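PDB 3U52: phenol hydroxylase component phN from Pseudomonas stutzeri, which probably serves as the diiron-bearing hydroxylase component that adds an oxygen atom from dioxygen to phenol. Local coordinates for residues P175-D180 and F266-R271; I262-W267 and E445-A450; V401-T406 and A450-H455. All blocks are in the same frame, centred on the assembly; numbering follows the deposited sequence.

Contact 1. Residues P175-D180 and F266-R271; sequences PKSFFD and FWRGFR
Arg268 and Phe178 lie side by side and run opposite ways between two nearly antiparallel helices, where the axes of the two segments come within 10.5 Å of each other. Each reaches for the other's backbone. The guanidinium of Arg268 settles against the turn of Ser177 and Phe178, one face lying over Phe178 CA, and it stands almost upright to the phenyl ring, the two planes 83° apart. In that pose the guanidinium meets the serine edge-on: Arg268 NH2 donates to Ser177 OG at 3.0 Å, with the acceptor close to the guanidinium plane, though the bond is bent to 143°. Ser177 OG also bonds to Ser173 O one turn earlier, while NH1 of Arg268 makes a salt bridge with Asp181. The benzyl group travels the other way. With CG anti to the backbone N (chi1 176°), the Phe178 ring turns its edge to the opposing helix, where CE2 lies 3.6 Å from Gly269 N and 3.9 Å from Arg268 CB. Replacing Arg268 by a leucine would probably leave Asp181 without one of its cationic partners and Ser177 OG without a donor from this helix. Gly269, which offers no side chain against the ring, lines a xenon pocket with Phe198 and Leu273. Helix 173-184 packs on helices 105-121 and 187-216, which carry the iron ligands Glu108 and Glu199 of the diiron hydroxylase fold.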
# COMPACT_ATOMS: atom_id res chain seq x y z
N PRO A 175 14.14 29.63 -7.81
CA PRO A 175 14.14 28.35 -8.54
C PRO A 175 13.76 28.43 -10.02
O PRO A 175 14.35 27.71 -10.81
CB PRO A 175 13.05 27.52 -7.82
CG PRO A 175 12.31 28.47 -6.97
CD PRO A 175 13.24 29.60 -6.64
N LYS A 176 12.78 29.26 -10.38
CA LYS A 176 12.36 29.36 -11.78
C LYS A 176 13.49 29.80 -12.73
O LYS A 176 13.75 29.13 -13.75
CB LYS A 176 11.15 30.29 -11.92
CG LYS A 176 10.46 30.17 -13.30
CD LYS A 176 9.32 31.15 -13.38
CE LYS A 176 9.01 31.57 -14.82
NZ LYS A 176 8.40 30.48 -15.60
N SER A 177 14.19 30.90 -12.40
CA SER A 177 15.26 31.35 -13.26
C SER A 177 16.47 30.39 -13.28
O SER A 177 17.17 30.30 -14.29
CB SER A 177 15.71 32.79 -12.90
OG SER A 177 16.39 32.81 -11.67
N PHE A 178 16.71 29.65 -12.19
CA PHE A 178 17.74 28.57 -12.17
C PHE A 178 17.45 27.57 -13.27
O PHE A 178 18.33 27.22 -14.10
CB PHE A 178 17.74 27.83 -10.79
CG PHE A 178 18.70 26.67 -10.74
CD1 PHE A 178 18.31 25.41 -11.14
CD2 PHE A 178 20.00 26.84 -10.23
CE1 PHE A 178 19.22 24.32 -11.11
CE2 PHE A 178 20.93 25.76 -10.16
CZ PHE A 178 20.56 24.54 -10.63
N PHE A 179 16.21 27.07 -13.30
CA PHE A 179 15.89 26.09 -14.32
C PHE A 179 15.67 26.66 -15.75
O PHE A 179 15.91 25.94 -16.72
CB PHE A 179 14.67 25.21 -13.89
CG PHE A 179 14.96 23.74 -14.06
CD1 PHE A 179 15.57 23.03 -13.06
CD2 PHE A 179 14.64 23.10 -15.25
CE1 PHE A 179 15.91 21.66 -13.23
CE2 PHE A 179 14.94 21.74 -15.44
CZ PHE A 179 15.57 21.02 -14.43
N ASP A 180 15.18 27.90 -15.86
CA ASP A 180 15.07 28.58 -17.18
C ASP A 180 16.46 28.74 -17.77
O ASP A 180 16.63 28.54 -18.93
CB ASP A 180 14.42 29.95 -17.07
CG ASP A 180 12.90 29.88 -16.97
OD1 ASP A 180 12.32 28.74 -16.98
OD2 ASP A 180 12.25 30.97 -16.90
N PHE A 266 27.85 25.26 -9.85
CA PHE A 266 28.12 25.23 -8.41
C PHE A 266 27.50 26.45 -7.77
O PHE A 266 26.78 26.31 -6.75
CB PHE A 266 29.62 25.23 -8.04
CG PHE A 266 29.85 25.42 -6.57
CD1 PHE A 266 30.31 26.65 -6.07
CD2 PHE A 266 29.51 24.39 -5.67
CE1 PHE A 266 30.46 26.86 -4.71
CE2 PHE A 266 29.70 24.59 -4.27
CZ PHE A 266 30.14 25.84 -3.81
N TRP A 267 27.78 27.62 -8.34
CA TRP A 267 27.41 28.86 -7.67
C TRP A 267 25.89 29.12 -7.74
O TRP A 267 25.27 29.43 -6.74
CB TRP A 267 28.26 30.06 -8.14
CG TRP A 267 27.92 31.25 -7.26
CD1 TRP A 267 27.08 32.27 -7.56
CD2 TRP A 267 28.44 31.51 -5.95
NE1 TRP A 267 27.02 33.14 -6.50
CE2 TRP A 267 27.83 32.69 -5.50
CE3 TRP A 267 29.33 30.85 -5.10
CZ2 TRP A 267 28.09 33.25 -4.21
CZ3 TRP A 267 29.60 31.40 -3.84
CH2 TRP A 267 28.99 32.58 -3.41
N ARG A 268 25.28 28.90 -8.91
CA ARG A 268 23.82 28.93 -9.00
C ARG A 268 23.10 27.89 -8.10
O ARG A 268 22.06 28.19 -7.50
CB ARG A 268 23.36 28.76 -10.47
CG ARG A 268 23.65 30.02 -11.33
CD ARG A 268 22.47 30.31 -12.35
NE ARG A 268 21.27 30.75 -11.64
CZ ARG A 268 20.29 31.44 -12.18
NH1 ARG A 268 20.33 31.76 -13.46
NH2 ARG A 268 19.23 31.80 -11.45
N GLY A 269 23.66 26.68 -8.02
CA GLY A 269 23.11 25.63 -7.18
C GLY A 269 23.24 26.02 -5.71
O GLY A 269 22.29 25.85 -4.93
N PHE A 270 24.37 26.60 -5.34
CA PHE A 270 24.55 27.07 -3.95
C PHE A 270 23.47 28.16 -3.56
O PHE A 270 22.88 28.13 -2.46
CB PHE A 270 25.99 27.63 -3.79
CG PHE A 270 26.21 28.37 -2.51
CD1 PHE A 270 25.97 27.77 -1.29
CD2 PHE A 270 26.67 29.68 -2.53
CE1 PHE A 270 26.21 28.48 -0.07
CE2 PHE A 270 26.91 30.38 -1.34
CZ PHE A 270 26.67 29.77 -0.13
N ARG A 271 23.22 29.11 -4.48
CA ARG A 271 22.23 30.15 -4.22
C ARG A 271 20.83 29.53 -4.15
O ARG A 271 20.03 29.88 -3.29
CB ARG A 271 22.33 31.30 -5.26
CG ARG A 271 23.57 32.17 -4.97
CD ARG A 271 23.37 32.86 -3.61
NE ARG A 271 24.27 34.02 -3.43
CZ ARG A 271 25.05 34.22 -2.38
NH1 ARG A 271 25.12 33.34 -1.38
NH2 ARG A 271 25.79 35.31 -2.33

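Contact 2. Residues I262-W267 and E445-A450; sequences IDKWFW and EKYIQA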
# COMPACT_ATOMS: atom_id res chain seq x y z
N ILE A 262 31.08 24.06 -14.33
CA ILE A 262 31.13 23.63 -12.93
C ILE A 262 31.13 24.90 -12.04
O ILE A 262 30.38 25.00 -11.08
CB ILE A 262 32.35 22.72 -12.67
CG1 ILE A 262 32.14 21.30 -13.26
CG2 ILE A 262 32.71 22.65 -11.20
CD1 ILE A 262 33.39 20.42 -13.22
N ASP A 263 31.97 25.87 -12.35
CA ASP A 263 32.01 27.12 -11.56
C ASP A 263 30.65 27.83 -11.55
O ASP A 263 30.18 28.24 -10.47
CB ASP A 263 33.05 28.06 -12.15
CG ASP A 263 34.50 27.59 -11.95
OD1 ASP A 263 35.37 28.13 -12.68
OD2 ASP A 263 34.80 26.70 -11.11
N LYS A 264 30.01 27.97 -12.72
CA LYS A 264 28.65 28.62 -12.83
C LYS A 264 27.54 27.85 -12.05
O LYS A 264 26.79 28.43 -11.24
CB LYS A 264 28.23 28.70 -14.30
CG LYS A 264 26.82 29.25 -14.52
CD LYS A 264 26.45 29.25 -16.00
CE LYS A 264 24.95 29.42 -16.07
NZ LYS A 264 24.54 29.50 -17.54
N TRP A 265 27.48 26.53 -12.23
CA TRP A 265 26.36 25.79 -11.70
C TRP A 265 26.59 25.42 -10.26
O TRP A 265 25.65 25.26 -9.52
CB TRP A 265 26.09 24.54 -12.59
CG TRP A 265 25.42 25.07 -13.86
CD1 TRP A 265 25.98 25.21 -15.08
CD2 TRP A 265 24.08 25.64 -13.96
NE1 TRP A 265 25.09 25.81 -15.96
CE2 TRP A 265 23.91 26.05 -15.29
CE3 TRP A 265 23.01 25.77 -13.06
CZ2 TRP A 265 22.69 26.62 -15.77
CZ3 TRP A 265 21.79 26.36 -13.52
CH2 TRP A 265 21.66 26.77 -14.86
N PHE A 266 27.85 25.26 -9.85
CA PHE A 266 28.12 25.23 -8.41
C PHE A 266 27.50 26.45 -7.77
O PHE A 266 26.78 26.31 -6.75
CB PHE A 266 29.62 25.23 -8.04
CG PHE A 266 29.85 25.42 -6.57
CD1 PHE A 266 30.31 26.65 -6.07
CD2 PHE A 266 29.51 24.39 -5.67
CE1 PHE A 266 30.46 26.86 -4.71
CE2 PHE A 266 29.70 24.59 -4.27
CZ PHE A 266 30.14 25.84 -3.81
N TRP A 267 27.78 27.62 -8.34
CA TRP A 267 27.41 28.86 -7.67
C TRP A 267 25.89 29.12 -7.74
O TRP A 267 25.27 29.43 -6.74
CB TRP A 267 28.26 30.06 -8.14
CG TRP A 267 27.92 31.25 -7.26
CD1 TRP A 267 27.08 32.27 -7.56
CD2 TRP A 267 28.44 31.51 -5.95
NE1 TRP A 267 27.02 33.14 -6.50
CE2 TRP A 267 27.83 32.69 -5.50
CE3 TRP A 267 29.33 30.85 -5.10
CZ2 TRP A 267 28.09 33.25 -4.21
CZ3 TRP A 267 29.60 31.40 -3.84
CH2 TRP A 267 28.99 32.58 -3.41
N GLU A 445 24.48 38.97 -22.38
CA GLU A 445 23.34 38.98 -23.32
C GLU A 445 22.17 38.13 -22.80
O GLU A 445 20.99 38.38 -23.11
CB GLU A 445 23.78 38.42 -24.69
CG GLU A 445 24.93 39.24 -25.40
CD GLU A 445 26.38 38.92 -24.88
OE1 GLU A 445 27.26 39.82 -25.03
OE2 GLU A 445 26.65 37.80 -24.35
N LYS A 446 22.52 37.10 -22.03
CA LYS A 446 21.52 36.24 -21.43
C LYS A 446 20.92 36.91 -20.19
O LYS A 446 19.71 37.12 -20.14
CB LYS A 446 22.17 34.87 -21.11
CG LYS A 446 21.22 33.86 -20.49
CD LYS A 446 21.86 32.41 -20.54
CE LYS A 446 20.77 31.42 -20.22
NZ LYS A 446 21.15 30.00 -20.46
N TYR A 447 21.76 37.28 -19.21
CA TYR A 447 21.24 37.82 -17.94
C TYR A 447 20.49 39.18 -17.97
O TYR A 447 19.64 39.43 -17.10
CB TYR A 447 22.32 37.79 -16.83
CG TYR A 447 22.65 36.38 -16.64
CD1 TYR A 447 21.72 35.53 -15.99
CD2 TYR A 447 23.82 35.84 -17.22
CE1 TYR A 447 22.01 34.15 -15.88
CE2 TYR A 447 24.11 34.49 -17.13
CZ TYR A 447 23.19 33.66 -16.47
OH TYR A 447 23.51 32.34 -16.44
N ILE A 448 20.77 40.01 -18.98
CA ILE A 448 20.02 41.27 -19.13
C ILE A 448 18.55 41.05 -19.49
O ILE A 448 17.73 42.00 -19.40
CB ILE A 448 20.68 42.29 -20.17
CG1 ILE A 448 20.57 41.75 -21.61
CG2 ILE A 448 22.09 42.60 -19.71
CD1 ILE A 448 21.19 42.64 -22.71
N GLN A 449 18.20 39.80 -19.85
CA GLN A 449 16.80 39.46 -20.14
C GLN A 449 15.94 39.14 -18.95
O GLN A 449 14.69 39.15 -19.05
CB GLN A 449 16.72 38.28 -21.06
CG GLN A 449 17.27 38.48 -22.44
CD GLN A 449 17.43 37.14 -23.13
OE1 GLN A 449 16.44 36.45 -23.37
NE2 GLN A 449 18.67 36.75 -23.43
N ALA A 450 16.57 38.95 -17.81
CA ALA A 450 15.86 38.51 -16.62
C ALA A 450 14.56 39.29 -16.26
O ALA A 450 14.51 40.54 -16.29
CB ALA A 450 16.86 38.45 -15.44
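Lys264 and Tyr447 approach from opposite directions and touch at the ends of their side chains. The polar contact is slight: Lys264 NZ gives a weak hydrogen bond to Tyr447 OH at 3.2 Å, and the adjoining CE lies 3.3 Å from that same Tyr447 OH. To get there the lysine runs fully extended from a CG anti to its backbone nitrogen (chi1 176°), its CE passing over one face of the Trp265 ring. Stronger bonds come from acids outside the pair. Lys264 NZ forms salt bridges with Glu189, Asp181 and Glu443, and Tyr447 OH is hydrogen-bonded to Asp181. A second cation is close, Lys446 NZ standing 4.5 Å from Lys264 NZ and also pairing with Asp181; the carboxylates of Asp181, Glu189 and Glu443 together probably offset the two positive charges. Within 445-450, a type I turn runs from Tyr447 to Ala450; Gln449 NE2 fastens it with a nearly straight bond (170°) to Glu445 O, 2.9 Å long. Apolar packing completes the setting, as the Tyr447 side chain rests on Ile439 and Phe440 of helix 434-442. Helices 444-447 and 254-283 meet round Asp181 of helix 173-184, while helix 187-216 contributes Glu189 and packs against Trp265.

Contact 3. Residues V401-T406 and A450-H455; sequences VCQIPT and AWLPVH. With ZN (zinc ion), chain I.
Gln403 meets Leu452 with its aliphatic stem, and this is where the two segments press together. The two side chains meet at a slant, and one methyl does the touching: Leu452 CD2 sits 3.3 Å from Gln403 CG, a very close approach for two carbons, and 3.4 Å from Gln403 CD. The glutamine is extended beyond CG (chi2 -179°), which carries its amide past the leucine to Ala450, Trp451 O and the Pro453 ring. Contact there is looser. Gln403 NE2 faces the methyl of Ala450, with CB at 3.6 Å, while Gln403 OE1 lies 3.9 Å from Pro453 CD and 3.6 Å from Trp451 O, an oxygen that cannot donate to it. No hydrogen bond joins the segments, and OE1 finds its partner in Ser173 OG on helix 173-184. This looser side is buried too, and a chain of another protein packs on Gln403 and Trp451. Leu452 takes the N-cap position of helix 453-458, so the glutamine packs at the start of that helix. The residue before Gln403 binds the metal: Cys402 SG holds zinc at 2.3 Å and accepts a weak bond from Ile404 N, and the intervening Gln403 has a left-handed backbone. With Cys399, Cys432 and Cys436 completing the four-cysteine site, this resembles the CxxC zinc knuckle of rubredoxin-like sites.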
# COMPACT_ATOMS: atom_id res chain seq x y z
N VAL A 401 21.39 37.97 -11.35
CA VAL A 401 21.65 36.58 -11.82
C VAL A 401 20.77 35.60 -11.02
O VAL A 401 19.90 34.95 -11.59
CB VAL A 401 23.16 36.19 -11.79
CG1 VAL A 401 23.36 34.69 -12.05
CG2 VAL A 401 23.98 37.05 -12.82
N CYS A 402 20.93 35.55 -9.70
CA CYS A 402 20.28 34.48 -8.92
C CYS A 402 18.91 34.93 -8.50
O CYS A 402 18.07 34.09 -8.15
CB CYS A 402 21.16 34.02 -7.72
SG CYS A 402 21.33 35.23 -6.38
N GLN A 403 18.67 36.26 -8.63
CA GLN A 403 17.44 36.96 -8.22
C GLN A 403 17.03 36.92 -6.77
O GLN A 403 15.94 37.34 -6.46
CB GLN A 403 16.23 36.64 -9.11
CG GLN A 403 16.68 36.67 -10.62
CD GLN A 403 15.57 36.40 -11.58
OE1 GLN A 403 14.40 36.41 -11.19
NE2 GLN A 403 15.92 36.14 -12.83
N ILE A 404 17.90 36.50 -5.87
CA ILE A 404 17.62 36.59 -4.44
C ILE A 404 17.84 38.10 -4.09
O ILE A 404 18.72 38.74 -4.67
CB ILE A 404 18.59 35.67 -3.65
CG1 ILE A 404 18.42 34.22 -4.11
CG2 ILE A 404 18.31 35.75 -2.09
CD1 ILE A 404 19.33 33.18 -3.43
N PRO A 405 17.05 38.68 -3.15
CA PRO A 405 17.42 39.99 -2.67
C PRO A 405 18.90 40.00 -2.26
O PRO A 405 19.43 38.98 -1.84
CB PRO A 405 16.58 40.17 -1.42
CG PRO A 405 15.44 39.35 -1.58
CD PRO A 405 15.83 38.19 -2.50
N THR A 406 19.54 41.15 -2.33
CA THR A 406 20.97 41.22 -2.00
C THR A 406 21.18 41.29 -0.48
O THR A 406 21.47 42.34 0.07
CB THR A 406 21.64 42.40 -2.77
OG1 THR A 406 20.81 43.55 -2.65
CG2 THR A 406 21.65 42.07 -4.21
N ALA A 450 16.57 38.95 -17.81
CA ALA A 450 15.86 38.51 -16.62
C ALA A 450 14.56 39.29 -16.26
O ALA A 450 14.51 40.54 -16.29
CB ALA A 450 16.86 38.45 -15.44
N TRP A 451 13.52 38.52 -15.91
CA TRP A 451 12.24 39.02 -15.44
C TRP A 451 12.39 39.17 -13.93
O TRP A 451 12.02 38.25 -13.19
CB TRP A 451 11.10 38.01 -15.84
CG TRP A 451 9.68 38.52 -15.64
CD1 TRP A 451 8.94 39.25 -16.54
CD2 TRP A 451 8.81 38.32 -14.49
NE1 TRP A 451 7.71 39.55 -15.99
CE2 TRP A 451 7.60 38.99 -14.75
CE3 TRP A 451 8.97 37.68 -13.25
CZ2 TRP A 451 6.54 39.03 -13.83
CZ3 TRP A 451 7.90 37.70 -12.34
CH2 TRP A 451 6.70 38.38 -12.65
N LEU A 452 12.98 40.28 -13.47
CA LEU A 452 13.17 40.50 -12.04
C LEU A 452 11.87 40.98 -11.39
O LEU A 452 11.36 42.08 -11.71
CB LEU A 452 14.31 41.50 -11.79
CG LEU A 452 15.75 41.11 -12.10
CD1 LEU A 452 16.68 42.14 -11.45
CD2 LEU A 452 16.08 39.81 -11.47
N PRO A 453 11.30 40.18 -10.48
CA PRO A 453 9.96 40.53 -10.03
C PRO A 453 9.81 41.96 -9.50
O PRO A 453 8.82 42.58 -9.81
CB PRO A 453 9.62 39.47 -9.00
CG PRO A 453 10.47 38.29 -9.37
CD PRO A 453 11.78 38.91 -9.88
N VAL A 454 10.79 42.47 -8.74
CA VAL A 454 10.70 43.82 -8.18
C VAL A 454 10.64 44.85 -9.29
O VAL A 454 9.82 45.76 -9.25
CB VAL A 454 11.90 44.13 -7.20
CG1 VAL A 454 11.91 45.63 -6.85
CG2 VAL A 454 11.74 43.30 -5.91
N HIS A 455 11.51 44.71 -10.29
CA HIS A 455 11.49 45.60 -11.44
C HIS A 455 10.17 45.48 -12.23
O HIS A 455 9.63 46.48 -12.71
CB HIS A 455 12.66 45.30 -12.36
CG HIS A 455 13.99 45.59 -11.75
ND1 HIS A 455 14.13 46.17 -10.51
CD2 HIS A 455 15.25 45.41 -12.22
CE1 HIS A 455 15.41 46.27 -10.21
NE2 HIS A 455 16.11 45.84 -11.24
ZN ZN I . 23.21 36.36 -6.94

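All three contacts are buried, but contact 1 lies deepest, its centre about 7 Å from the centre of the chain, against about 15 and 16 Å for the centres of contacts 2 and 3. Other protein chains reach all three, two different ones in contacts 2 and 3. Contacts 1 and 2 use successive turns of helix 254-283, and Asp181 binds cationic side chains of both. Contacts 2 and 3 share Ala450, in the link between helices 444-447 and 453-458. The chemistry differs: contact 1 combines an arginine-serine bond with an aromatic edge, contact 2 rests on buried charges, and contact 3 is mostly van der Waals packing beside the zinc site. Ser177 and Gln403 link contacts 1 and 3.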